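PDB 4ZR1: ceramide very long chain fatty acid hydroxylase SCS7 from Saccharomyces cerevisiae, which hydroxylates the very long chain fatty acids of sphingolipids, probably at C-2 of the acyl chain of dihydroceramides and phytoceramides. Local coordinates for residues A[55-63]-A[82-93]; A[177-188]-A[229-237]. All coordinates share one frame; numbering follows the deposited sequence.

Interaction 1: A[55-63]-A[82-93]; sequences DLNRPLLMQ and RHYGKGSAPLFG
L60 and L61, at the start of the helix that runs to residue 65, dock by their backbone amides onto the carbonyls of P90 and L91, joining a helix start to the long loop that runs from helix 71-78 to helix 106-125 in the probably cytoplasmic part of the chain. The bonds are L60 N to P90 O (3.0 Å) and L61 N to L91 O (3.2 Å), the second lying in the carbonyl plane on a lone pair. Amides at a helix start have no preceding helical carbonyl, and the loop supplies acceptors. P59 brings no N-H, yet its CA makes a CA-H...O contact with P90 O at 3.3 Å. Its ring packs beside G93, which has no side chain to obstruct it.

Leucines fill the apolar side. With CG anti to the backbone N (chi1 -154°), L61 lays CD2 over one face of F92. L60 CD1 rests 3.9 Å from L91 CD2 and also touches the methyl of A89. The edge of Y84 meets L56 O, while L56 CD1 touches the aliphatic start of R82, whose guanidinium turns away to D47.

Q63 NE2 bonds to P59 O and D55 O; the latter receives R58 N and Q63 NE2 from opposite faces of its plane, which holds the turn against the helix. N57 N to D55 OD1 makes an Asx turn within the type I beta turn D55 to R58. The whole is a turn leading into a helix whose first N-H groups are taken up by carbonyls of an irregular loop.

Interaction 2: A[177-188]-A[229-237]; sequences HHYLPMDKYRLV and DECHFFLHH. With ZN (zinc ion), chain C; ZN (zinc ion), chain D; BOG (octyl beta-D-glucopyranoside), chain E; BOG (octyl beta-D-glucopyranoside), chain G.
H177, H232 and H236 meet at one zinc ion (chain C), each through NE2. The zinc ion lies 2.3 Å from H177 NE2 and from H232 NE2. It is 2.1 Å from H236 NE2. H251 and H255 complete the site. The metal draws the rings close: H177 turns its edge toward the face of H236, planes at 87°, in an offset edge-to-face pair.

L187 forms the next layer. With CG trans to the backbone N (chi1 -171°), its two methyls reach H232 and H236, CD2 over one face of H232 and CD1 against H236 CD2 at 3.4 Å. A branched apolar residue suits this place, filling space beside the imidazoles without competing for zinc. The unbranched M182 side chain curls so that CE meets the edge of the H236 ring, and P181 O lies over a face of that ring. An octyl glucoside (chain E) satisfies two loop carbonyls beside H177, its O2 bonding to R186 O (2.9 Å) and its O3 to L187 O (2.7 Å).

H237 NE2 makes a weak hydrogen bond to M182 O (3.4 Å), and its ring lies between K184 CB and H236 CB. F233 receives K184 O at its edge. Further out, D183 shapes the loop by an Asx turn to Y185 N and a salt bridge from R186 NH1 to D183 OD2 (2.8 Å); R186 also pairs with E97.

H178 binds the other zinc ion (chain D) with H150, H155, H174 and H254. The contact thus joins the end of helix 164-179 to that of helix 211-236, with helix 242-256 supplying H251, H254 and H255 and helix 106-125 touching V188 and D229.

From the N terminus, interaction 1 comes first, closing a loop of 18 residues that contains helix 71-78. The chain then runs through helices 106-125 and 128-154 before interaction 2 opens at the end of helix 164-179; its own loop encloses helix 191-208 and most of helix 211-236, a transmembrane hairpin. The two are in series, neither nested nor crossed, yet they touch in space. A89 O lies 2.6 Å from R186 NH1 and R82 N 2.8 Å from Y179 O, both probable hydrogen bonds, while H83 packs on M182. Loop 82-93 thus ties helix 60-65 to the segment that carries zinc ligands H177 and H178.

Interaction 1: A[55-63]-A[82-93]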
loop_
_atom_site.group_PDB
_atom_site.type_symbol
_atom_site.label_atom_id
_atom_site.label_comp_id
_atom_site.label_asym_id
_atom_site.label_seq_id
_atom_site.Cartn_x
_atom_site.Cartn_y
_atom_site.Cartn_z
ATOM N N ASP A 55 7.054 -12.446 -15.985
ATOM C CA ASP A 55 7.982 -11.858 -16.932
ATOM C C ASP A 55 7.723 -10.364 -16.972
ATOM O O ASP A 55 6.737 -9.915 -17.562
ATOM C CB ASP A 55 7.814 -12.505 -18.309
ATOM C CG ASP A 55 8.765 -11.942 -19.357
ATOM O OD1 ASP A 55 9.654 -11.132 -19.000
ATOM O OD2 ASP A 55 8.628 -12.333 -20.546
ATOM N N LEU A 56 8.608 -9.602 -16.331
ATOM C CA LEU A 56 8.480 -8.140 -16.278
ATOM C C LEU A 56 8.391 -7.463 -17.643
ATOM O O LEU A 56 7.916 -6.340 -17.746
ATOM C CB LEU A 56 9.658 -7.528 -15.530
ATOM C CG LEU A 56 9.634 -7.532 -14.003
ATOM C CD1 LEU A 56 10.839 -6.797 -13.427
ATOM C CD2 LEU A 56 8.351 -6.904 -13.515
ATOM N N ASN A 57 8.863 -8.150 -18.676
ATOM C CA ASN A 57 8.909 -7.612 -20.026
ATOM C C ASN A 57 7.512 -7.619 -20.666
ATOM O O ASN A 57 7.246 -6.916 -21.649
ATOM C CB ASN A 57 9.893 -8.412 -20.884
ATOM C CG ASN A 57 10.626 -7.544 -21.877
ATOM O OD1 ASN A 57 11.000 -6.426 -21.563
ATOM N ND2 ASN A 57 10.822 -8.046 -23.077
ATOM N N ARG A 58 6.607 -8.387 -20.074
ATOM C CA ARG A 58 5.287 -8.590 -20.649
ATOM C C ARG A 58 4.239 -8.114 -19.652
ATOM O O ARG A 58 4.476 -8.183 -18.447
ATOM C CB ARG A 58 5.092 -10.069 -20.996
ATOM C CG ARG A 58 6.051 -10.629 -22.039
ATOM C CD ARG A 58 5.657 -10.190 -23.430
ATOM N NE ARG A 58 6.290 -10.996 -24.462
ATOM C CZ ARG A 58 7.104 -10.520 -25.401
ATOM N NH1 ARG A 58 7.618 -11.337 -26.319
ATOM N NH2 ARG A 58 7.389 -9.232 -25.438
ATOM N N PRO A 59 3.081 -7.631 -20.145
ATOM C CA PRO A 59 2.043 -7.100 -19.238
ATOM C C PRO A 59 1.730 -8.092 -18.119
ATOM O O PRO A 59 1.539 -9.281 -18.389
ATOM C CB PRO A 59 0.830 -6.892 -20.158
ATOM C CG PRO A 59 1.426 -6.692 -21.534
ATOM C CD PRO A 59 2.683 -7.560 -21.565
ATOM N N LEU A 60 1.705 -7.600 -16.883
ATOM C CA LEU A 60 1.682 -8.440 -15.687
ATOM C C LEU A 60 0.311 -9.010 -15.339
ATOM O O LEU A 60 0.200 -10.120 -14.823
ATOM C CB LEU A 60 2.218 -7.643 -14.490
ATOM C CG LEU A 60 3.687 -7.208 -14.564
ATOM C CD1 LEU A 60 4.035 -6.266 -13.430
ATOM C CD2 LEU A 60 4.598 -8.421 -14.537
ATOM N N LEU A 61 -0.734 -8.251 -15.624
ATOM C CA LEU A 61 -2.071 -8.616 -15.172
ATOM C C LEU A 61 -2.649 -9.873 -15.852
ATOM O O LEU A 61 -3.150 -10.766 -15.172
ATOM C CB LEU A 61 -3.002 -7.427 -15.372
ATOM C CG LEU A 61 -4.215 -7.325 -14.469
ATOM C CD1 LEU A 61 -3.795 -7.412 -13.020
ATOM C CD2 LEU A 61 -4.872 -6.000 -14.750
ATOM N N MET A 62 -2.589 -9.954 -17.180
ATOM C CA MET A 62 -3.116 -11.137 -17.863
ATOM C C MET A 62 -2.268 -12.341 -17.505
ATOM O O MET A 62 -2.746 -13.471 -17.391
ATOM C CB MET A 62 -3.156 -10.943 -19.388
ATOM C CG MET A 62 -4.452 -10.289 -19.885
ATOM S SD MET A 62 -5.925 -11.300 -19.590
ATOM C CE MET A 62 -7.230 -10.209 -20.155
ATOM N N GLN A 63 -0.994 -12.064 -17.312
ATOM C CA GLN A 63 -0.006 -13.055 -16.951
ATOM C C GLN A 63 -0.390 -13.710 -15.607
ATOM O O GLN A 63 -0.086 -14.872 -15.357
ATOM C CB GLN A 63 1.348 -12.358 -16.887
ATOM C CG GLN A 63 2.529 -13.147 -17.280
ATOM C CD GLN A 63 3.802 -12.350 -17.127
ATOM O OE1 GLN A 63 4.801 -12.858 -16.628
ATOM N NE2 GLN A 63 3.780 -11.101 -17.565
ATOM N N ARG A 82 11.032 -6.501 -7.022
ATOM C CA ARG A 82 11.853 -6.293 -8.198
ATOM C C ARG A 82 11.847 -4.800 -8.506
ATOM O O ARG A 82 11.219 -4.018 -7.793
ATOM C CB ARG A 82 11.331 -7.098 -9.393
ATOM C CG ARG A 82 10.454 -8.285 -9.031
ATOM C CD ARG A 82 11.245 -9.485 -8.536
ATOM N NE ARG A 82 10.352 -10.541 -8.066
ATOM C CZ ARG A 82 10.530 -11.831 -8.321
ATOM N NH1 ARG A 82 9.672 -12.731 -7.864
ATOM N NH2 ARG A 82 11.567 -12.218 -9.046
ATOM N N HIS A 83 12.547 -4.404 -9.562
ATOM C CA HIS A 83 12.539 -3.018 -10.011
ATOM C C HIS A 83 12.549 -2.972 -11.538
ATOM O O HIS A 83 13.417 -3.567 -12.178
ATOM C CB HIS A 83 13.738 -2.251 -9.430
ATOM C CG HIS A 83 13.680 -0.773 -9.665
ATOM N ND1 HIS A 83 12.682 0.027 -9.147
ATOM C CD2 HIS A 83 14.486 0.048 -10.379
ATOM C CE1 HIS A 83 12.878 1.275 -9.529
ATOM N NE2 HIS A 83 13.968 1.316 -10.274
ATOM N N TYR A 84 11.584 -2.268 -12.120
ATOM C CA TYR A 84 11.487 -2.162 -13.579
ATOM C C TYR A 84 12.534 -1.228 -14.177
ATOM O O TYR A 84 12.838 -1.301 -15.367
ATOM C CB TYR A 84 10.094 -1.686 -13.983
ATOM C CG TYR A 84 9.802 -1.820 -15.456
ATOM C CD1 TYR A 84 9.563 -3.069 -16.026
ATOM C CD2 TYR A 84 9.741 -0.704 -16.277
ATOM C CE1 TYR A 84 9.293 -3.205 -17.379
ATOM C CE2 TYR A 84 9.464 -0.832 -17.632
ATOM C CZ TYR A 84 9.244 -2.085 -18.175
ATOM O OH TYR A 84 8.977 -2.218 -19.516
ATOM N N GLY A 85 13.089 -0.352 -13.346
ATOM C CA GLY A 85 14.007 0.666 -13.815
ATOM C C GLY A 85 13.363 2.032 -13.743
ATOM O O GLY A 85 12.488 2.267 -12.913
ATOM N N LYS A 86 13.781 2.940 -14.613
ATOM C CA LYS A 86 13.341 4.322 -14.496
ATOM C C LYS A 86 11.879 4.477 -14.905
ATOM O O LYS A 86 11.232 5.460 -14.545
ATOM C CB LYS A 86 14.246 5.241 -15.325
ATOM C CG LYS A 86 15.511 5.651 -14.576
ATOM C CD LYS A 86 16.390 6.571 -15.398
ATOM C CE LYS A 86 17.397 7.301 -14.525
ATOM N NZ LYS A 86 18.696 7.494 -15.237
ATOM N N GLY A 87 11.357 3.497 -15.635
ATOM C CA GLY A 87 9.980 3.541 -16.096
ATOM C C GLY A 87 9.023 2.730 -15.236
ATOM O O GLY A 87 9.365 2.304 -14.128
ATOM N N SER A 88 7.814 2.520 -15.748
ATOM C CA SER A 88 6.797 1.743 -15.042
ATOM C C SER A 88 6.404 0.501 -15.826
ATOM O O SER A 88 6.030 0.598 -16.989
ATOM C CB SER A 88 5.551 2.595 -14.772
ATOM O OG SER A 88 5.837 3.667 -13.888
ATOM N N ALA A 89 6.478 -0.661 -15.180
ATOM C CA ALA A 89 6.099 -1.937 -15.810
ATOM C C ALA A 89 4.669 -1.922 -16.341
ATOM O O ALA A 89 3.780 -1.324 -15.746
ATOM C CB ALA A 89 6.268 -3.086 -14.824
ATOM N N PRO A 90 4.446 -2.577 -17.480
ATOM C CA PRO A 90 3.096 -2.598 -18.049
ATOM C C PRO A 90 2.163 -3.547 -17.293
ATOM O O PRO A 90 2.550 -4.677 -16.991
ATOM C CB PRO A 90 3.337 -3.087 -19.476
ATOM C CG PRO A 90 4.563 -3.964 -19.359
ATOM C CD PRO A 90 5.420 -3.308 -18.314
ATOM N N LEU A 91 0.952 -3.092 -16.982
ATOM C CA LEU A 91 -0.036 -3.971 -16.363
ATOM C C LEU A 91 -0.985 -4.525 -17.421
ATOM O O LEU A 91 -1.341 -5.701 -17.384
ATOM C CB LEU A 91 -0.823 -3.246 -15.256
ATOM C CG LEU A 91 -0.012 -2.763 -14.046
ATOM C CD1 LEU A 91 -0.909 -2.408 -12.873
ATOM C CD2 LEU A 91 1.004 -3.784 -13.629
ATOM N N PHE A 92 -1.386 -3.668 -18.359
ATOM C CA PHE A 92 -2.253 -4.059 -19.469
ATOM C C PHE A 92 -1.496 -4.056 -20.789
ATOM O O PHE A 92 -1.682 -4.942 -21.625
ATOM C CB PHE A 92 -3.453 -3.120 -19.598
ATOM C CG PHE A 92 -4.466 -3.256 -18.508
ATOM C CD1 PHE A 92 -5.404 -4.277 -18.538
ATOM C CD2 PHE A 92 -4.516 -2.332 -17.473
ATOM C CE1 PHE A 92 -6.358 -4.390 -17.541
ATOM C CE2 PHE A 92 -5.466 -2.439 -16.472
ATOM C CZ PHE A 92 -6.386 -3.464 -16.506
ATOM N N GLY A 93 -0.675 -3.026 -20.989
ATOM C CA GLY A 93 0.096 -2.885 -22.214
ATOM C C GLY A 93 -0.692 -2.280 -23.365
ATOM O O GLY A 93 -0.136 -1.959 -24.413
#

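Interaction 2: A[177-188]-A[229-237]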
loop_
_atom_site.group_PDB
_atom_site.type_symbol
_atom_site.label_atom_id
_atom_site.label_comp_id
_atom_site.label_asym_id
_atom_site.label_seq_id
_atom_site.Cartn_x
_atom_site.Cartn_y
_atom_site.Cartn_z
ATOM N N HIS A 177 2.549 -3.156 -5.289
ATOM C CA HIS A 177 3.401 -2.205 -4.619
ATOM C C HIS A 177 4.569 -2.925 -3.920
ATOM O O HIS A 177 5.694 -2.425 -3.893
ATOM C CB HIS A 177 2.582 -1.372 -3.635
ATOM C CG HIS A 177 3.415 -0.452 -2.806
ATOM N ND1 HIS A 177 4.216 0.522 -3.359
ATOM C CD2 HIS A 177 3.610 -0.386 -1.469
ATOM C CE1 HIS A 177 4.854 1.161 -2.398
ATOM N NE2 HIS A 177 4.504 0.630 -1.242
ATOM N N HIS A 178 4.309 -4.109 -3.373
ATOM C CA HIS A 178 5.375 -4.922 -2.793
ATOM C C HIS A 178 6.251 -5.520 -3.882
ATOM O O HIS A 178 7.461 -5.663 -3.724
ATOM C CB HIS A 178 4.797 -6.031 -1.919
ATOM C CG HIS A 178 4.584 -5.621 -0.496
ATOM N ND1 HIS A 178 5.414 -6.020 0.528
ATOM C CD2 HIS A 178 3.640 -4.829 0.071
ATOM C CE1 HIS A 178 4.987 -5.502 1.666
ATOM N NE2 HIS A 178 3.919 -4.771 1.414
ATOM N N TYR A 179 5.627 -5.872 -4.994
ATOM C CA TYR A 179 6.356 -6.385 -6.128
ATOM C C TYR A 179 7.254 -5.286 -6.693
ATOM O O TYR A 179 8.415 -5.544 -7.019
ATOM C CB TYR A 179 5.378 -6.924 -7.176
ATOM C CG TYR A 179 6.013 -7.705 -8.301
ATOM C CD1 TYR A 179 6.740 -8.865 -8.051
ATOM C CD2 TYR A 179 5.846 -7.310 -9.623
ATOM C CE1 TYR A 179 7.311 -9.592 -9.086
ATOM C CE2 TYR A 179 6.414 -8.028 -10.668
ATOM C CZ TYR A 179 7.146 -9.165 -10.396
ATOM O OH TYR A 179 7.708 -9.871 -11.441
ATOM N N LEU A 180 6.736 -4.057 -6.783
ATOM C CA LEU A 180 7.527 -2.945 -7.320
ATOM C C LEU A 180 7.492 -1.650 -6.495
ATOM O O LEU A 180 6.938 -0.640 -6.936
ATOM C CB LEU A 180 7.091 -2.640 -8.747
ATOM C CG LEU A 180 7.292 -3.771 -9.764
ATOM C CD1 LEU A 180 5.997 -4.060 -10.496
ATOM C CD2 LEU A 180 8.398 -3.414 -10.737
ATOM N N PRO A 181 8.148 -1.667 -5.322
ATOM C CA PRO A 181 8.218 -0.602 -4.308
ATOM C C PRO A 181 8.594 0.779 -4.859
ATOM O O PRO A 181 8.005 1.791 -4.469
ATOM C CB PRO A 181 9.315 -1.098 -3.365
ATOM C CG PRO A 181 9.415 -2.549 -3.602
ATOM C CD PRO A 181 9.093 -2.759 -5.029
ATOM N N MET A 182 9.566 0.816 -5.764
ATOM C CA MET A 182 10.059 2.076 -6.304
ATOM C C MET A 182 9.417 2.488 -7.621
ATOM O O MET A 182 9.951 3.350 -8.310
ATOM C CB MET A 182 11.575 2.012 -6.487
ATOM C CG MET A 182 12.310 2.065 -5.177
ATOM S SD MET A 182 11.852 3.556 -4.271
ATOM C CE MET A 182 11.646 2.841 -2.635
ATOM N N ASP A 183 8.278 1.897 -7.972
ATOM C CA ASP A 183 7.506 2.400 -9.119
ATOM C C ASP A 183 6.705 3.625 -8.691
ATOM O O ASP A 183 5.612 3.492 -8.126
ATOM C CB ASP A 183 6.565 1.327 -9.681
ATOM C CG ASP A 183 5.796 1.805 -10.921
ATOM O OD1 ASP A 183 5.728 3.026 -11.176
ATOM O OD2 ASP A 183 5.249 0.956 -11.651
ATOM N N LYS A 184 7.222 4.811 -9.006
ATOM C CA LYS A 184 6.649 6.055 -8.493
ATOM C C LYS A 184 5.204 6.307 -8.949
ATOM O O LYS A 184 4.518 7.166 -8.397
ATOM C CB LYS A 184 7.540 7.244 -8.870
ATOM C CG LYS A 184 7.676 7.496 -10.361
ATOM C CD LYS A 184 8.681 8.615 -10.649
ATOM C CE LYS A 184 8.886 8.813 -12.151
ATOM N NZ LYS A 184 9.876 9.880 -12.469
ATOM N N TYR A 185 4.717 5.544 -9.920
ATOM C CA TYR A 185 3.338 5.746 -10.352
ATOM C C TYR A 185 2.403 4.622 -9.936
ATOM O O TYR A 185 1.241 4.624 -10.317
ATOM C CB TYR A 185 3.267 5.929 -11.860
ATOM C CG TYR A 185 3.903 7.213 -12.350
ATOM C CD1 TYR A 185 3.214 8.417 -12.312
ATOM C CD2 TYR A 185 5.181 7.211 -12.874
ATOM C CE1 TYR A 185 3.792 9.580 -12.773
ATOM C CE2 TYR A 185 5.762 8.366 -13.333
ATOM C CZ TYR A 185 5.071 9.547 -13.285
ATOM O OH TYR A 185 5.677 10.692 -13.750
ATOM N N ARG A 186 2.894 3.681 -9.137
ATOM C CA ARG A 186 2.047 2.609 -8.632
ATOM C C ARG A 186 2.131 2.492 -7.123
ATOM O O ARG A 186 2.102 1.390 -6.576
ATOM C CB ARG A 186 2.430 1.267 -9.265
ATOM C CG ARG A 186 1.700 0.956 -10.558
ATOM C CD ARG A 186 2.201 1.822 -11.690
ATOM N NE ARG A 186 1.593 1.425 -12.951
ATOM C CZ ARG A 186 2.164 0.611 -13.835
ATOM N NH1 ARG A 186 3.379 0.109 -13.612
ATOM N NH2 ARG A 186 1.517 0.303 -14.950
ATOM N N LEU A 187 2.245 3.628 -6.447
ATOM C CA LEU A 187 2.309 3.637 -4.998
ATOM C C LEU A 187 0.989 4.148 -4.426
ATOM O O LEU A 187 0.281 3.411 -3.740
ATOM C CB LEU A 187 3.499 4.479 -4.519
ATOM C CG LEU A 187 3.879 4.459 -3.038
ATOM C CD1 LEU A 187 5.324 4.901 -2.831
ATOM C CD2 LEU A 187 2.953 5.363 -2.247
ATOM N N VAL A 188 0.654 5.406 -4.695
ATOM C CA VAL A 188 -0.583 5.933 -4.143
ATOM C C VAL A 188 -1.765 5.289 -4.840
ATOM O O VAL A 188 -1.623 4.671 -5.891
ATOM C CB VAL A 188 -0.687 7.457 -4.253
ATOM C CG1 VAL A 188 0.576 8.120 -3.671
ATOM C CG2 VAL A 188 -0.932 7.876 -5.683
ATOM N N ASP A 229 -1.320 8.543 2.269
ATOM C CA ASP A 229 -0.812 8.156 0.952
ATOM C C ASP A 229 0.346 9.049 0.554
ATOM O O ASP A 229 1.298 8.589 -0.069
ATOM C CB ASP A 229 -1.912 8.235 -0.112
ATOM C CG ASP A 229 -2.022 6.958 -0.969
ATOM O OD1 ASP A 229 -1.164 6.044 -0.868
ATOM O OD2 ASP A 229 -2.994 6.878 -1.757
ATOM N N GLU A 230 0.249 10.334 0.899
ATOM C CA GLU A 230 1.345 11.270 0.680
ATOM C C GLU A 230 2.530 10.876 1.539
ATOM O O GLU A 230 3.649 10.766 1.051
ATOM C CB GLU A 230 0.915 12.696 0.986
ATOM C CG GLU A 230 -0.155 13.193 0.041
ATOM C CD GLU A 230 0.248 13.048 -1.415
ATOM O OE1 GLU A 230 1.129 13.793 -1.875
ATOM O OE2 GLU A 230 -0.302 12.171 -2.097
ATOM N N CYS A 231 2.275 10.643 2.822
ATOM C CA CYS A 231 3.312 10.125 3.693
ATOM C C CYS A 231 3.913 8.865 3.069
ATOM O O CYS A 231 5.128 8.786 2.851
ATOM C CB CYS A 231 2.768 9.826 5.087
ATOM S SG CYS A 231 4.041 9.268 6.251
ATOM N N HIS A 232 3.048 7.899 2.760
ATOM C CA HIS A 232 3.474 6.635 2.166
ATOM C C HIS A 232 4.380 6.847 0.963
ATOM O O HIS A 232 5.435 6.228 0.864
ATOM C CB HIS A 232 2.270 5.805 1.752
ATOM C CG HIS A 232 2.632 4.443 1.268
ATOM N ND1 HIS A 232 1.778 3.664 0.524
ATOM C CD2 HIS A 232 3.765 3.718 1.428
ATOM C CE1 HIS A 232 2.369 2.516 0.239
ATOM N NE2 HIS A 232 3.577 2.526 0.772
ATOM N N PHE A 233 3.977 7.737 0.061
ATOM C CA PHE A 233 4.805 8.076 -1.086
ATOM C C PHE A 233 6.202 8.545 -0.679
ATOM O O PHE A 233 7.207 8.017 -1.161
ATOM C CB PHE A 233 4.143 9.156 -1.948
ATOM C CG PHE A 233 4.850 9.389 -3.252
ATOM C CD1 PHE A 233 4.587 8.575 -4.353
ATOM C CD2 PHE A 233 5.808 10.391 -3.375
ATOM C CE1 PHE A 233 5.250 8.775 -5.557
ATOM C CE2 PHE A 233 6.480 10.599 -4.589
ATOM C CZ PHE A 233 6.203 9.791 -5.673
ATOM N N PHE A 234 6.273 9.523 0.215
ATOM C CA PHE A 234 7.543 10.197 0.444
ATOM C C PHE A 234 8.449 9.373 1.344
ATOM O O PHE A 234 9.653 9.613 1.417
ATOM C CB PHE A 234 7.305 11.609 0.991
ATOM C CG PHE A 234 6.710 12.542 -0.034
ATOM C CD1 PHE A 234 7.419 12.863 -1.188
ATOM C CD2 PHE A 234 5.441 13.068 0.132
ATOM C CE1 PHE A 234 6.875 13.697 -2.152
ATOM C CE2 PHE A 234 4.889 13.905 -0.827
ATOM C CZ PHE A 234 5.606 14.221 -1.967
ATOM N N LEU A 235 7.877 8.361 1.981
ATOM C CA LEU A 235 8.681 7.368 2.673
ATOM C C LEU A 235 9.556 6.577 1.693
ATOM O O LEU A 235 10.675 6.197 2.024
ATOM C CB LEU A 235 7.790 6.413 3.460
ATOM C CG LEU A 235 7.113 6.939 4.720
ATOM C CD1 LEU A 235 6.471 5.765 5.442
ATOM C CD2 LEU A 235 8.119 7.646 5.622
ATOM N N HIS A 236 9.045 6.327 0.491
ATOM C CA HIS A 236 9.797 5.579 -0.519
ATOM C C HIS A 236 10.701 6.470 -1.364
ATOM O O HIS A 236 11.840 6.108 -1.666
ATOM C CB HIS A 236 8.848 4.823 -1.460
ATOM C CG HIS A 236 8.243 3.602 -0.851
ATOM N ND1 HIS A 236 8.904 2.397 -0.796
ATOM C CD2 HIS A 236 7.035 3.401 -0.272
ATOM C CE1 HIS A 236 8.133 1.505 -0.201
ATOM N NE2 HIS A 236 6.993 2.086 0.124
ATOM N N HIS A 237 10.182 7.630 -1.748
ATOM C CA HIS A 237 10.815 8.433 -2.781
ATOM C C HIS A 237 11.391 9.770 -2.308
ATOM O O HIS A 237 11.340 10.766 -3.031
ATOM C CB HIS A 237 9.808 8.664 -3.908
ATOM C CG HIS A 237 9.445 7.412 -4.643
ATOM N ND1 HIS A 237 8.195 6.840 -4.576
ATOM C CD2 HIS A 237 10.186 6.605 -5.441
ATOM C CE1 HIS A 237 8.172 5.746 -5.317
ATOM N NE2 HIS A 237 9.369 5.581 -5.852
HETATM ZN ZN ZN C . 5.330 1.035 0.827
HETATM ZN ZN ZN D . 2.350 -3.990 2.918
HETATM C C1 BOG E . -2.426 0.206 -6.142
HETATM O O1 BOG E . -2.371 0.600 -7.496
HETATM C C2 BOG E . -1.100 0.527 -5.493
HETATM O O2 BOG E . -0.136 -0.328 -6.061
HETATM C C3 BOG E . -1.152 0.227 -4.012
HETATM O O3 BOG E . -0.020 0.710 -3.323
HETATM C C4 BOG E . -2.396 0.770 -3.379
HETATM O O4 BOG E . -2.472 0.233 -2.080
HETATM C C5 BOG E . -3.595 0.328 -4.175
HETATM O O5 BOG E . -3.486 0.858 -5.479
HETATM C C6 BOG E . -4.832 0.819 -3.438
HETATM O O6 BOG E . -5.917 1.067 -4.304
HETATM C "C1'" BOG E . -2.863 -0.354 -8.413
HETATM C "C2'" BOG E . -2.745 0.148 -9.838
HETATM C "C3'" BOG E . -3.803 -0.539 -10.678
HETATM C "C4'" BOG E . -4.722 0.460 -11.358
HETATM C "C5'" BOG E . -6.134 -0.093 -11.439
HETATM C "C6'" BOG E . -6.930 0.679 -12.464
HETATM C "C7'" BOG E . -8.380 0.255 -12.423
HETATM C "C8'" BOG E . -8.538 -1.063 -13.145
HETATM C C1 BOG G . 10.399 16.779 0.723
HETATM O O1 BOG G . 9.331 15.914 1.030
HETATM C C2 BOG G . 11.538 15.963 0.158
HETATM O O2 BOG G . 11.981 15.068 1.147
HETATM C C3 BOG G . 12.690 16.856 -0.238
HETATM O O3 BOG G . 13.628 16.098 -0.967
HETATM C C4 BOG G . 12.191 18.012 -1.076
HETATM O O4 BOG G . 13.225 18.958 -1.217
HETATM C C5 BOG G . 11.023 18.660 -0.370
HETATM O O5 BOG G . 9.984 17.720 -0.238
HETATM C C6 BOG G . 10.540 19.864 -1.152
HETATM O O6 BOG G . 10.734 19.650 -2.532
HETATM C "C1'" BOG G . 9.011 15.805 2.398
HETATM C "C2'" BOG G . 7.555 15.412 2.520
HETATM C "C3'" BOG G . 7.198 15.121 3.961
HETATM C "C4'" BOG G . 5.728 15.408 4.185
HETATM C "C5'" BOG G . 4.880 14.370 3.484
HETATM C "C6'" BOG G . 3.827 13.871 4.450
HETATM C "C7'" BOG G . 2.609 14.769 4.417
HETATM C "C8'" BOG G . 1.539 14.159 5.292
#